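Local coordinates for regulatory protein MarR (Planctomyces limnophilus, PDB 3U2R) that probably binds DNA as a MarR-type transcription factor with a helix-turn-helix domain and so regulates transcription, at residues L16-E19 and A20-L24; E36-F39 and S40-E43; Q47-N50 and T51-L55; E121-R124 and Q125-R129; E141-R144 and L145-L148. All coordinates share one frame; numbering follows the deposited sequence.

Interaction 1. Residues L16-E19 and A20-L24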
loop_
_atom_site.group_PDB
_atom_site.type_symbol
_atom_site.label_atom_id
_atom_site.label_comp_id
_atom_site.label_asym_id
_atom_site.label_seq_id
_atom_site.Cartn_x
_atom_site.Cartn_y
_atom_site.Cartn_z
ATOM N N LEU A 16 -19.418 -4.963 13.084
ATOM C CA LEU A 16 -18.832 -4.377 11.928
ATOM C C LEU A 16 -19.872 -4.438 10.832
ATOM O O LEU A 16 -20.764 -5.262 10.876
ATOM C CB LEU A 16 -17.572 -5.197 11.535
ATOM C CG LEU A 16 -16.312 -4.984 12.398
ATOM C CD1 LEU A 16 -15.176 -5.941 11.965
ATOM C CD2 LEU A 16 -15.827 -3.524 12.322
ATOM N N THR A 17 -19.767 -3.625 9.822
ATOM C CA THR A 17 -20.620 -3.844 8.636
ATOM C C THR A 17 -20.214 -5.181 8.054
ATOM O O THR A 17 -19.071 -5.601 8.258
ATOM C CB THR A 17 -20.442 -2.741 7.578
ATOM O OG1 THR A 17 -19.060 -2.726 7.169
ATOM C CG2 THR A 17 -20.894 -1.410 8.078
ATOM N N GLN A 18 -21.096 -5.838 7.318
ATOM C CA GLN A 18 -20.781 -7.129 6.700
ATOM C C GLN A 18 -19.492 -7.087 5.917
ATOM O O GLN A 18 -18.627 -7.992 6.025
ATOM C CB GLN A 18 -21.940 -7.585 5.780
ATOM C CG GLN A 18 -21.869 -9.061 5.373
ATOM C CD GLN A 18 -23.084 -9.436 4.537
ATOM O OE1 GLN A 18 -24.216 -9.601 5.055
ATOM N NE2 GLN A 18 -22.895 -9.504 3.213
ATOM N N GLU A 19 -19.333 -6.016 5.131
ATOM C CA GLU A 19 -18.125 -5.802 4.305
ATOM C C GLU A 19 -16.857 -5.675 5.161
ATOM O O GLU A 19 -15.872 -6.300 4.840
ATOM C CB GLU A 19 -18.277 -4.560 3.412
ATOM C CG GLU A 19 -19.341 -4.739 2.333
ATOM C CD GLU A 19 -20.778 -4.457 2.721
ATOM O OE1 GLU A 19 -21.011 -3.790 3.760
ATOM O OE2 GLU A 19 -21.677 -4.889 1.960
ATOM N N ALA A 20 -16.873 -4.922 6.256
ATOM C CA ALA A 20 -15.699 -4.843 7.120
ATOM C C ALA A 20 -15.410 -6.191 7.787
ATOM O O ALA A 20 -14.230 -6.564 7.946
ATOM C CB ALA A 20 -15.872 -3.755 8.172
ATOM N N TYR A 21 -16.481 -6.925 8.161
ATOM C CA TYR A 21 -16.380 -8.258 8.784
ATOM C C TYR A 21 -15.724 -9.275 7.820
ATOM O O TYR A 21 -14.850 -10.038 8.249
ATOM C CB TYR A 21 -17.774 -8.728 9.250
ATOM C CG TYR A 21 -17.833 -10.134 9.803
ATOM C CD1 TYR A 21 -17.415 -10.413 11.097
ATOM C CD2 TYR A 21 -18.340 -11.182 9.044
ATOM C CE1 TYR A 21 -17.527 -11.700 11.636
ATOM C CE2 TYR A 21 -18.451 -12.472 9.568
ATOM C CZ TYR A 21 -18.057 -12.725 10.870
ATOM O OH TYR A 21 -18.125 -13.998 11.410
ATOM N N LEU A 22 -16.119 -9.278 6.531
ATOM C CA LEU A 22 -15.484 -10.142 5.519
ATOM C C LEU A 22 -14.083 -9.718 5.278
ATOM O O LEU A 22 -13.216 -10.574 5.181
ATOM C CB LEU A 22 -16.234 -10.133 4.189
ATOM C CG LEU A 22 -17.622 -10.721 4.287
ATOM C CD1 LEU A 22 -18.474 -10.244 3.140
ATOM C CD2 LEU A 22 -17.590 -12.260 4.322
ATOM N N GLN A 23 -13.791 -8.390 5.335
ATOM C CA GLN A 23 -12.413 -8.007 5.182
ATOM C C GLN A 23 -11.566 -8.493 6.351
ATOM O O GLN A 23 -10.424 -8.867 6.129
ATOM C CB GLN A 23 -12.295 -6.483 5.027
ATOM C CG GLN A 23 -10.867 -6.058 4.524
ATOM C CD GLN A 23 -10.631 -6.480 3.105
ATOM O OE1 GLN A 23 -11.507 -6.329 2.267
ATOM N NE2 GLN A 23 -9.460 -7.048 2.803
ATOM N N LEU A 24 -12.092 -8.486 7.594
ATOM C CA LEU A 24 -11.361 -8.931 8.790
ATOM C C LEU A 24 -11.040 -10.415 8.699
ATOM O O LEU A 24 -9.919 -10.850 9.037
ATOM C CB LEU A 24 -12.187 -8.651 10.046
ATOM C CG LEU A 24 -11.577 -9.068 11.384
ATOM C CD1 LEU A 24 -10.478 -8.153 11.786
ATOM C CD2 LEU A 24 -12.658 -9.057 12.468
#

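Interaction 2. Residues E36-F39 and S40-E43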
loop_
_atom_site.group_PDB
_atom_site.type_symbol
_atom_site.label_atom_id
_atom_site.label_comp_id
_atom_site.label_asym_id
_atom_site.label_seq_id
_atom_site.Cartn_x
_atom_site.Cartn_y
_atom_site.Cartn_z
ATOM N N GLU A 36 1.199 -20.814 8.256
ATOM C CA GLU A 36 1.104 -22.273 8.093
ATOM C C GLU A 36 2.191 -22.723 7.110
ATOM O O GLU A 36 2.971 -23.607 7.438
ATOM C CB GLU A 36 -0.308 -22.676 7.618
ATOM C CG GLU A 36 -0.792 -24.065 7.977
ATOM C CD GLU A 36 -2.302 -24.283 8.141
ATOM O OE1 GLU A 36 -2.679 -25.365 8.648
ATOM O OE2 GLU A 36 -3.106 -23.425 7.703
ATOM N N GLU A 37 2.380 -21.997 6.006
ATOM C CA GLU A 37 3.404 -22.414 5.055
ATOM C C GLU A 37 4.818 -22.339 5.622
ATOM O O GLU A 37 5.619 -23.212 5.321
ATOM C CB GLU A 37 3.305 -21.616 3.788
ATOM C CG GLU A 37 4.049 -22.247 2.619
ATOM C CD GLU A 37 5.221 -21.420 2.130
ATOM O OE1 GLU A 37 5.238 -21.068 0.926
ATOM O OE2 GLU A 37 6.090 -21.072 2.966
ATOM N N ILE A 38 5.140 -21.353 6.439
ATOM C CA ILE A 38 6.494 -21.294 6.966
ATOM C C ILE A 38 6.623 -22.291 8.112
ATOM O O ILE A 38 7.638 -22.941 8.193
ATOM C CB ILE A 38 7.008 -19.856 7.371
ATOM C CG1 ILE A 38 8.518 -19.893 7.829
ATOM C CG2 ILE A 38 6.197 -19.241 8.484
ATOM C CD1 ILE A 38 9.568 -20.327 6.676
ATOM N N PHE A 39 5.627 -22.415 8.997
ATOM C CA PHE A 39 5.764 -23.313 10.121
ATOM C C PHE A 39 5.753 -24.774 9.650
ATOM O O PHE A 39 6.518 -25.552 10.190
ATOM C CB PHE A 39 4.715 -23.050 11.237
ATOM C CG PHE A 39 4.958 -21.781 12.008
ATOM C CD1 PHE A 39 6.188 -21.533 12.610
ATOM C CD2 PHE A 39 3.964 -20.833 12.141
ATOM C CE1 PHE A 39 6.451 -20.300 13.212
ATOM C CE2 PHE A 39 4.218 -19.619 12.809
ATOM C CZ PHE A 39 5.452 -19.366 13.341
ATOM N N SER A 40 5.006 -25.118 8.596
ATOM C CA SER A 40 5.015 -26.491 8.036
ATOM C C SER A 40 6.445 -27.012 7.729
ATOM O O SER A 40 6.709 -28.214 7.853
ATOM C CB SER A 40 4.193 -26.538 6.751
ATOM O OG SER A 40 2.819 -26.408 7.094
ATOM N N GLN A 41 7.358 -26.101 7.338
ATOM C CA GLN A 41 8.744 -26.446 6.989
ATOM C C GLN A 41 9.545 -26.905 8.170
ATOM O O GLN A 41 10.532 -27.596 7.967
ATOM C CB GLN A 41 9.468 -25.278 6.333
ATOM C CG GLN A 41 8.907 -24.978 4.945
ATOM C CD GLN A 41 9.453 -23.677 4.398
ATOM O OE1 GLN A 41 8.698 -22.796 3.962
ATOM N NE2 GLN A 41 10.778 -23.532 4.368
ATOM N N PHE A 42 9.157 -26.513 9.386
ATOM C CA PHE A 42 9.817 -26.953 10.597
ATOM C C PHE A 42 8.980 -28.018 11.345
ATOM O O PHE A 42 9.331 -28.413 12.467
ATOM C CB PHE A 42 10.092 -25.762 11.487
ATOM C CG PHE A 42 11.060 -24.775 10.864
ATOM C CD1 PHE A 42 10.619 -23.824 9.955
ATOM C CD2 PHE A 42 12.430 -24.888 11.079
ATOM C CE1 PHE A 42 11.498 -22.924 9.392
ATOM C CE2 PHE A 42 13.314 -23.973 10.525
ATOM C CZ PHE A 42 12.849 -23.003 9.682
ATOM N N GLU A 43 7.923 -28.525 10.679
ATOM C CA GLU A 43 6.966 -29.459 11.190
ATOM C C GLU A 43 6.320 -28.922 12.481
ATOM O O GLU A 43 6.157 -29.626 13.466
ATOM C CB GLU A 43 7.597 -30.840 11.356
ATOM C CG GLU A 43 7.994 -31.473 10.022
ATOM C CD GLU A 43 7.372 -32.827 9.725
ATOM O OE1 GLU A 43 6.862 -33.007 8.595
ATOM O OE2 GLU A 43 7.394 -33.706 10.617
#

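Interaction 3. Residues Q47-N50 and T51-L55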
loop_
_atom_site.group_PDB
_atom_site.type_symbol
_atom_site.label_atom_id
_atom_site.label_comp_id
_atom_site.label_asym_id
_atom_site.label_seq_id
_atom_site.Cartn_x
_atom_site.Cartn_y
_atom_site.Cartn_z
ATOM N N GLN A 47 0.492 -22.607 16.916
ATOM C CA GLN A 47 0.182 -22.808 18.335
ATOM C C GLN A 47 1.381 -23.455 19.032
ATOM O O GLN A 47 1.644 -23.131 20.186
ATOM C CB GLN A 47 -1.107 -23.629 18.550
ATOM C CG GLN A 47 -1.700 -23.405 19.921
ATOM C CD GLN A 47 -3.071 -24.049 20.108
ATOM O OE1 GLN A 47 -3.323 -25.195 19.695
ATOM N NE2 GLN A 47 -3.980 -23.344 20.787
ATOM N N GLN A 48 2.130 -24.314 18.310
ATOM C CA GLN A 48 3.371 -24.909 18.850
ATOM C C GLN A 48 4.462 -23.848 18.962
ATOM O O GLN A 48 5.118 -23.779 19.977
ATOM C CB GLN A 48 3.851 -26.076 18.025
ATOM C CG GLN A 48 3.037 -27.337 18.261
ATOM C CD GLN A 48 3.463 -28.438 17.328
ATOM O OE1 GLN A 48 3.598 -28.243 16.142
ATOM N NE2 GLN A 48 3.589 -29.639 17.800
ATOM N N TYR A 49 4.577 -22.950 17.973
ATOM C CA TYR A 49 5.538 -21.843 18.041
ATOM C C TYR A 49 5.199 -20.950 19.248
ATOM O O TYR A 49 6.100 -20.538 19.988
ATOM C CB TYR A 49 5.489 -21.054 16.712
ATOM C CG TYR A 49 6.344 -19.794 16.702
ATOM C CD1 TYR A 49 7.707 -19.861 16.488
ATOM C CD2 TYR A 49 5.780 -18.548 16.896
ATOM C CE1 TYR A 49 8.510 -18.725 16.550
ATOM C CE2 TYR A 49 6.561 -17.392 16.891
ATOM C CZ TYR A 49 7.930 -17.486 16.679
ATOM O OH TYR A 49 8.765 -16.395 16.694
ATOM N N ASN A 50 3.876 -20.650 19.425
ATOM C CA ASN A 50 3.357 -19.808 20.505
ATOM C C ASN A 50 3.637 -20.454 21.877
ATOM O O ASN A 50 4.097 -19.780 22.768
ATOM C CB ASN A 50 1.884 -19.549 20.328
ATOM C CG ASN A 50 1.572 -18.594 19.214
ATOM O OD1 ASN A 50 2.427 -17.896 18.689
ATOM N ND2 ASN A 50 0.318 -18.421 18.957
ATOM N N THR A 51 3.544 -21.760 21.979
ATOM C CA THR A 51 3.939 -22.495 23.205
ATOM C C THR A 51 5.447 -22.378 23.437
ATOM O O THR A 51 5.899 -22.007 24.524
ATOM C CB THR A 51 3.509 -23.952 23.077
ATOM O OG1 THR A 51 2.094 -24.007 22.849
ATOM C CG2 THR A 51 3.854 -24.755 24.281
ATOM N N LEU A 52 6.250 -22.643 22.413
ATOM C CA LEU A 52 7.676 -22.529 22.609
ATOM C C LEU A 52 8.072 -21.109 23.015
ATOM O O LEU A 52 8.871 -20.976 23.913
ATOM C CB LEU A 52 8.433 -22.952 21.342
ATOM C CG LEU A 52 8.306 -24.445 20.909
ATOM C CD1 LEU A 52 8.902 -24.685 19.513
ATOM C CD2 LEU A 52 9.045 -25.401 21.880
ATOM N N ARG A 53 7.500 -20.057 22.404
ATOM C CA ARG A 53 7.818 -18.653 22.753
ATOM C C ARG A 53 7.423 -18.329 24.180
ATOM O O ARG A 53 8.099 -17.566 24.860
ATOM C CB ARG A 53 7.083 -17.680 21.817
ATOM C CG ARG A 53 7.715 -17.466 20.450
ATOM C CD ARG A 53 8.667 -16.295 20.462
ATOM N NE ARG A 53 8.067 -15.038 20.938
ATOM C CZ ARG A 53 7.310 -14.204 20.222
ATOM N NH1 ARG A 53 7.022 -14.472 18.957
ATOM N NH2 ARG A 53 6.833 -13.095 20.773
ATOM N N LEU A 54 6.272 -18.837 24.588
ATOM C CA LEU A 54 5.770 -18.649 25.957
ATOM C C LEU A 54 6.740 -19.349 26.935
ATOM O O LEU A 54 7.106 -18.768 27.956
ATOM C CB LEU A 54 4.350 -19.245 26.044
ATOM C CG LEU A 54 3.607 -19.223 27.360
ATOM C CD1 LEU A 54 3.335 -17.781 27.828
ATOM C CD2 LEU A 54 2.277 -19.911 27.213
ATOM N N LEU A 55 7.238 -20.550 26.580
ATOM C CA LEU A 55 8.156 -21.212 27.493
ATOM C C LEU A 55 9.520 -20.523 27.541
ATOM O O LEU A 55 10.192 -20.607 28.569
ATOM C CB LEU A 55 8.293 -22.723 27.203
ATOM C CG LEU A 55 6.991 -23.498 27.355
ATOM C CD1 LEU A 55 7.188 -24.953 27.028
ATOM C CD2 LEU A 55 6.412 -23.337 28.725
#

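Interaction 4. Residues E121-R124 and Q125-R129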
loop_
_atom_site.group_PDB
_atom_site.type_symbol
_atom_site.label_atom_id
_atom_site.label_comp_id
_atom_site.label_asym_id
_atom_site.label_seq_id
_atom_site.Cartn_x
_atom_site.Cartn_y
_atom_site.Cartn_z
ATOM N N GLU A 121 14.544 -15.308 11.900
ATOM C CA GLU A 121 14.594 -14.722 10.540
ATOM C C GLU A 121 13.420 -15.195 9.635
ATOM O O GLU A 121 12.699 -14.359 9.111
ATOM C CB GLU A 121 15.928 -15.025 9.879
ATOM C CG GLU A 121 16.394 -13.971 8.900
ATOM C CD GLU A 121 17.575 -13.236 9.516
ATOM O OE1 GLU A 121 17.369 -12.575 10.563
ATOM O OE2 GLU A 121 18.712 -13.392 9.011
ATOM N N PRO A 122 13.166 -16.505 9.499
ATOM C CA PRO A 122 11.994 -16.946 8.712
ATOM C C PRO A 122 10.652 -16.348 9.167
ATOM O O PRO A 122 9.824 -16.004 8.337
ATOM C CB PRO A 122 11.981 -18.474 8.937
ATOM C CG PRO A 122 13.333 -18.861 9.334
ATOM C CD PRO A 122 13.976 -17.661 9.973
ATOM N N VAL A 123 10.451 -16.189 10.474
ATOM C CA VAL A 123 9.205 -15.645 11.040
ATOM C C VAL A 123 9.120 -14.152 10.785
ATOM O O VAL A 123 8.057 -13.679 10.375
ATOM C CB VAL A 123 9.075 -16.010 12.545
ATOM C CG1 VAL A 123 7.923 -15.275 13.239
ATOM C CG2 VAL A 123 8.855 -17.506 12.660
ATOM N N ARG A 124 10.241 -13.409 10.917
ATOM C CA ARG A 124 10.208 -11.998 10.625
ATOM C C ARG A 124 9.866 -11.815 9.130
ATOM O O ARG A 124 9.030 -10.983 8.806
ATOM C CB ARG A 124 11.557 -11.326 10.974
ATOM C CG ARG A 124 11.566 -9.811 10.713
ATOM C CD ARG A 124 12.919 -9.229 10.997
ATOM N NE ARG A 124 13.836 -9.638 9.932
ATOM C CZ ARG A 124 14.944 -10.372 10.050
ATOM N NH1 ARG A 124 15.366 -10.784 11.251
ATOM N NH2 ARG A 124 15.646 -10.691 8.975
ATOM N N GLN A 125 10.454 -12.655 8.238
ATOM C CA GLN A 125 10.130 -12.563 6.810
ATOM C C GLN A 125 8.690 -12.934 6.560
ATOM O O GLN A 125 8.055 -12.374 5.687
ATOM C CB GLN A 125 11.016 -13.414 5.945
ATOM C CG GLN A 125 12.432 -12.879 5.919
ATOM C CD GLN A 125 13.475 -13.794 5.334
ATOM O OE1 GLN A 125 14.657 -13.620 5.631
ATOM N NE2 GLN A 125 13.111 -14.736 4.447
ATOM N N CYS A 126 8.202 -13.913 7.273
ATOM C CA CYS A 126 6.811 -14.281 7.211
ATOM C C CYS A 126 5.900 -13.072 7.615
ATOM O O CYS A 126 4.917 -12.833 6.931
ATOM C CB CYS A 126 6.587 -15.516 8.073
ATOM S SG CYS A 126 5.020 -15.611 8.903
ATOM N N HIS A 127 6.274 -12.267 8.630
ATOM C CA HIS A 127 5.481 -11.108 9.033
ATOM C C HIS A 127 5.580 -10.015 8.006
ATOM O O HIS A 127 4.582 -9.365 7.725
ATOM C CB HIS A 127 5.875 -10.565 10.408
ATOM C CG HIS A 127 5.614 -11.514 11.551
ATOM N ND1 HIS A 127 4.435 -12.283 11.633
ATOM C CD2 HIS A 127 6.293 -11.665 12.716
ATOM C CE1 HIS A 127 4.566 -12.997 12.729
ATOM N NE2 HIS A 127 5.615 -12.603 13.448
ATOM N N GLU A 128 6.727 -9.872 7.353
ATOM C CA GLU A 128 6.870 -8.921 6.248
ATOM C C GLU A 128 5.975 -9.333 5.038
ATOM O O GLU A 128 5.222 -8.496 4.504
ATOM C CB GLU A 128 8.316 -8.800 5.842
ATOM C CG GLU A 128 9.165 -8.108 6.910
ATOM C CD GLU A 128 10.645 -8.248 6.624
ATOM O OE1 GLU A 128 10.958 -8.631 5.485
ATOM O OE2 GLU A 128 11.474 -7.798 7.440
ATOM N N ARG A 129 5.920 -10.653 4.706
ATOM C CA ARG A 129 5.075 -11.117 3.578
ATOM C C ARG A 129 3.622 -10.955 3.897
ATOM O O ARG A 129 2.854 -10.588 3.015
ATOM C CB ARG A 129 5.396 -12.535 3.233
ATOM C CG ARG A 129 6.886 -12.679 2.702
ATOM C CD ARG A 129 7.013 -13.944 1.883
ATOM N NE ARG A 129 6.733 -15.116 2.689
ATOM C CZ ARG A 129 7.563 -15.646 3.598
ATOM N NH1 ARG A 129 8.755 -15.105 3.814
ATOM N NH2 ARG A 129 7.196 -16.718 4.305
HETATM O O HOH W 1 9.853 -16.923 5.933
#

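Interaction 5. Residues E141-R144 and L145-L148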
loop_
_atom_site.group_PDB
_atom_site.type_symbol
_atom_site.label_atom_id
_atom_site.label_comp_id
_atom_site.label_asym_id
_atom_site.label_seq_id
_atom_site.Cartn_x
_atom_site.Cartn_y
_atom_site.Cartn_z
ATOM N N GLU A 141 -9.146 -3.969 -3.411
ATOM C CA GLU A 141 -10.529 -3.646 -3.082
ATOM C C GLU A 141 -10.749 -2.131 -3.156
ATOM O O GLU A 141 -11.749 -1.710 -3.734
ATOM C CB GLU A 141 -10.901 -4.243 -1.697
ATOM C CG GLU A 141 -12.371 -4.082 -1.327
ATOM C CD GLU A 141 -13.375 -4.811 -2.193
ATOM O OE1 GLU A 141 -12.992 -5.685 -3.010
ATOM O OE2 GLU A 141 -14.561 -4.437 -2.097
ATOM N N LEU A 142 -9.766 -1.313 -2.710
ATOM C CA LEU A 142 -9.884 0.143 -2.778
ATOM C C LEU A 142 -9.966 0.611 -4.236
ATOM O O LEU A 142 -10.880 1.370 -4.581
ATOM C CB LEU A 142 -8.730 0.765 -2.033
ATOM C CG LEU A 142 -8.533 2.278 -2.077
ATOM C CD1 LEU A 142 -9.807 3.065 -1.793
ATOM C CD2 LEU A 142 -7.550 2.665 -1.061
ATOM N N ILE A 143 -9.068 0.105 -5.102
ATOM C CA ILE A 143 -9.123 0.419 -6.538
ATOM C C ILE A 143 -10.519 0.040 -7.093
ATOM O O ILE A 143 -11.137 0.830 -7.779
ATOM C CB ILE A 143 -7.972 -0.294 -7.322
ATOM C CG1 ILE A 143 -6.649 0.390 -6.969
ATOM C CG2 ILE A 143 -8.210 -0.283 -8.892
ATOM C CD1 ILE A 143 -5.425 -0.448 -7.289
ATOM N N ARG A 144 -11.037 -1.132 -6.742
ATOM C CA ARG A 144 -12.362 -1.583 -7.221
ATOM C C ARG A 144 -13.454 -0.617 -6.772
ATOM O O ARG A 144 -14.257 -0.188 -7.579
ATOM C CB ARG A 144 -12.662 -3.002 -6.721
ATOM C CG ARG A 144 -13.839 -3.637 -7.460
ATOM C CD ARG A 144 -14.189 -4.999 -6.912
ATOM N NE ARG A 144 -14.803 -4.923 -5.576
ATOM C CZ ARG A 144 -16.060 -4.544 -5.307
ATOM N NH1 ARG A 144 -16.885 -4.181 -6.288
ATOM N NH2 ARG A 144 -16.496 -4.510 -4.056
ATOM N N LEU A 145 -13.447 -0.211 -5.505
ATOM C CA LEU A 145 -14.483 0.703 -5.037
ATOM C C LEU A 145 -14.405 2.072 -5.686
ATOM O O LEU A 145 -15.441 2.650 -5.920
ATOM C CB LEU A 145 -14.426 0.876 -3.505
ATOM C CG LEU A 145 -14.693 -0.375 -2.718
ATOM C CD1 LEU A 145 -14.511 -0.126 -1.243
ATOM C CD2 LEU A 145 -16.103 -0.884 -2.962
HETATM N N MSE A 146 -13.184 2.644 -5.844
HETATM C CA MSE A 146 -12.994 3.944 -6.478
HETATM C C MSE A 146 -13.431 3.908 -7.943
HETATM O O MSE A 146 -13.894 4.911 -8.458
HETATM C CB MSE A 146 -11.505 4.356 -6.392
HETATM C CG MSE A 146 -11.113 4.886 -5.055
HETATM SE SE MSE A 146 -9.317 5.563 -5.017
HETATM C CE MSE A 146 -8.304 4.119 -5.659
ATOM N N GLU A 147 -13.287 2.754 -8.610
ATOM C CA GLU A 147 -13.585 2.659 -10.013
ATOM C C GLU A 147 -14.998 2.219 -10.281
ATOM O O GLU A 147 -15.399 2.335 -11.416
ATOM C CB GLU A 147 -12.552 1.779 -10.731
ATOM C CG GLU A 147 -11.215 2.506 -10.736
ATOM C CD GLU A 147 -10.115 1.982 -11.637
ATOM O OE1 GLU A 147 -8.943 2.356 -11.401
ATOM O OE2 GLU A 147 -10.426 1.284 -12.628
ATOM N N LEU A 148 -15.786 1.792 -9.295
ATOM C CA LEU A 148 -17.209 1.538 -9.571
ATOM C C LEU A 148 -17.910 2.900 -9.423
ATOM O O LEU A 148 -18.881 3.158 -10.132
ATOM C CB LEU A 148 -17.881 0.394 -8.751
ATOM C CG LEU A 148 -17.894 0.404 -7.216
ATOM C CD1 LEU A 148 -18.720 1.530 -6.646
ATOM C CD2 LEU A 148 -18.448 -0.912 -6.686
#

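Interaction 1. Residues L16-E19 and A20-L24
An N-cap opens helix 18-40, the first long helix of this MarR-type chain, and Thr17 and Ala20 meet across it. Thr17 OG1 accepts from Ala20 N at 3.2 Å, with an N-H...O angle of 161°. The hydroxyl lies between the backbone N and the carbonyl carbon of its own residue (chi1 60°), which turns it over the first helical turn. Ala20 CB rests against the same oxygen, 3.5 Å from Thr17 OG1. The regular bonds start here too: Tyr21 N donates to Thr17 O at 2.9 Å, and Leu22 N to Gln18 O at 2.9 Å. The second subunit closes over the cap, and its Glu35 is hydrogen-bonded to Thr17 OG1. A valine at Thr17 would probably leave Ala20 N without its capping acceptor and Glu35 of the second subunit without its hydroxyl partner. Leu16 and Tyr21 stand at the two positions of a hydrophobic staple, with Leu16 CB 4.2 Å from Tyr21 CB. Leu16 CB also meets Ala20 CB at 4.0 Å. Farther out, the Leu16 and Leu24 side chains cross at about a right angle, with Leu16 CD1 4.0 Å from Leu24 CD2.

Interaction 2. Residues E36-F39 and S40-E43
The backbone leaves helix 18-40 through a type I turn from Ser40 to Glu43, and Phe42 N donates to Phe39 O at 2.9 Å. This is a Schellman motif, with Glu43 at positive phi (56°) as its C-prime residue. Glu43 N closes the turn on Ser40 O, and Leu44 N returns to Phe39 O. Glu36 O takes two bonds from one residue. Ser40 N reaches it at 2.8 Å, almost in line with the carbonyl. Ser40 OG reaches it at 2.8 Å from above the carbonyl plane, because chi1 of -71° sets the hydroxyl beside its own backbone N. The serine thus bonds back to the turn before it with both N and OG. Gln41 N donates to Ile38 O at 3.3 Å, again from above the plane. The apolar side faces helix 110-148. Ile38 points its CB away from the turn, but CG1 lies anti to the backbone N (chi1 -176°) and carries CD1 back toward Phe42. There Ile38 packs on Pro122 and Cys126, while Phe39 packs on Val123. Arg89 donates to the carbonyl oxygens of Phe42 and Glu43, tying the turn to the rest of the domain. The Phe42 ring turns its edge to the helix end. Ile38 O lies in its plane, 3.6 Å from Phe42 CD1, and Ile38 CD1 is 4.2 Å from Phe42 CE1.

Interaction 3. Residues Q47-N50 and T51-L55
Gln47 O is gripped twice by Thr51. OG1 donates to it at 2.8 Å and Thr51 N at 3.0 Å, the two arriving from opposite faces of the carbonyl plane. Two residues on, Arg53 N donates to Tyr49 O at 2.8 Å. Their side chains meet as well, as an i to i+4 pair on helix 46-58. Arg53 CG sits over one face of the Tyr49 ring, 4.0 Å from its centroid, in a CH-pi contact. Bends at chi2 and chi3 (-92° and -55°) then fold the arginine around the ring toward the phenol. Arg53 NH1 makes a weak bond to Tyr49 OH at 3.4 Å, and the guanidinium plane stands 77° from the ring plane. The NH2 end holds Glu19 of the second subunit in a salt bridge. Asn50 ND2 donates to Leu16 O of that subunit. Tyr49 also meets Phe39. The helix faces the second subunit, consistent with the dimer interface of MarR proteins, where the winged helix-turn-helix domain meets the dimerisation helices.

Interaction 4. Residues E121-R124 and Q125-R129
Val123 and His127 form the close-packed part of this helical turn. Their side chains lie side by side, and Val123 CG1 is 3.5 Å from His127 NE2. Val123 O sits over one face of the imidazole, 3.5 Å from His127 CG. The ring's ND1 is bonded to Gln130. The charged side is looser. Arg124 NH1 donates to Glu121 OE1 at 2.8 Å in a salt bridge. Glu121 OE1 lies close to the guanidinium plane and is met on its anti side, 29° out of the carboxylate plane. Glu128 OE2 lies at the edge of the same guanidinium, yet only as a long salt bridge, 3.9 Å from Arg124 NE. That NE is buried with no hydrogen-bond partner in the model. The arginine runs extended until chi3 (73°), which bends its end back toward Glu121. A leucine in place of Arg124 would probably leave the carboxylates of Glu121 and Glu128 without the charge between them. On another side, a water donates to Pro122 O at 2.6 Å and accepts from Arg129 NH1 at 3.0 Å. Arg124 and His127 meet the second subunit, while Gln125 and Arg129 meet a third. Within the chain this turn lies against helix 18-40, where Cys126 also packs on Glu35.

Interaction 5. Residues E141-R144 and L145-L148
The Arg144 guanidinium has Glu141 OE1 at its edge, in plane, and Leu145 CD2 and Leu148 CD2 come up to it obliquely. Arg144 NE donates to Glu141 OE1 at 3.2 Å, almost straight at 178°, from above the carboxylate plane. Arg144 NH2 reaches Glu141 OE2 at 2.8 Å on the syn side. Two nitrogens thus take two oxygens, which fixes the rotation of both groups. The bend of Glu141 at chi2 (65°) brings its carboxylate round to the arginine. Leu145 CD2 lies 3.8 Å from Arg144 NH2, and Leu148 CD2 3.6 Å from Arg144 NH1. Both leucines also pack on the second subunit. Leu142, Ile143 and Met146 form an apolar group. The selenomethionine Met146 crosses Leu142, with CG 4.0 Å from Leu142 CD1, and its CE lies 4.3 Å from Ile143 CG1. Glu147 runs alongside Ile143, with OE1 3.7 Å from Ile143 CG2, and that oxygen bonds His133 of the third subunit. Glu147 N bonds Ile143 O and only weakly Arg144 O; Leu148 N to Arg144 O is weak too. This is the C-terminal end of helix 110-148, part of the dimerisation region in the MarR fold, and here it also meets the third and fourth subunits.

The five contacts follow one another along the chain; none nests or crosses, and each is local. Interaction 1 starts helix 18-40 and interaction 2 ends it, their centres 29 Å apart. The turn of interaction 2 leads into helix 46-58, which carries interaction 3. Interactions 4 and 5 share the long C-terminal helix. The centres of interactions 4 and 5 are 29 Å apart. Interactions 2, 3 and 4 meet in space round Phe39 and Tyr49, and Tyr49 OH comes to 3.7 Å from Val123 CG1. This joins three helices in one core. Interactions 1 and 5 lie toward the far ends of their helices, 16 Å apart between centres. Interactions 1, 3, 4 and 5 all meet the second subunit.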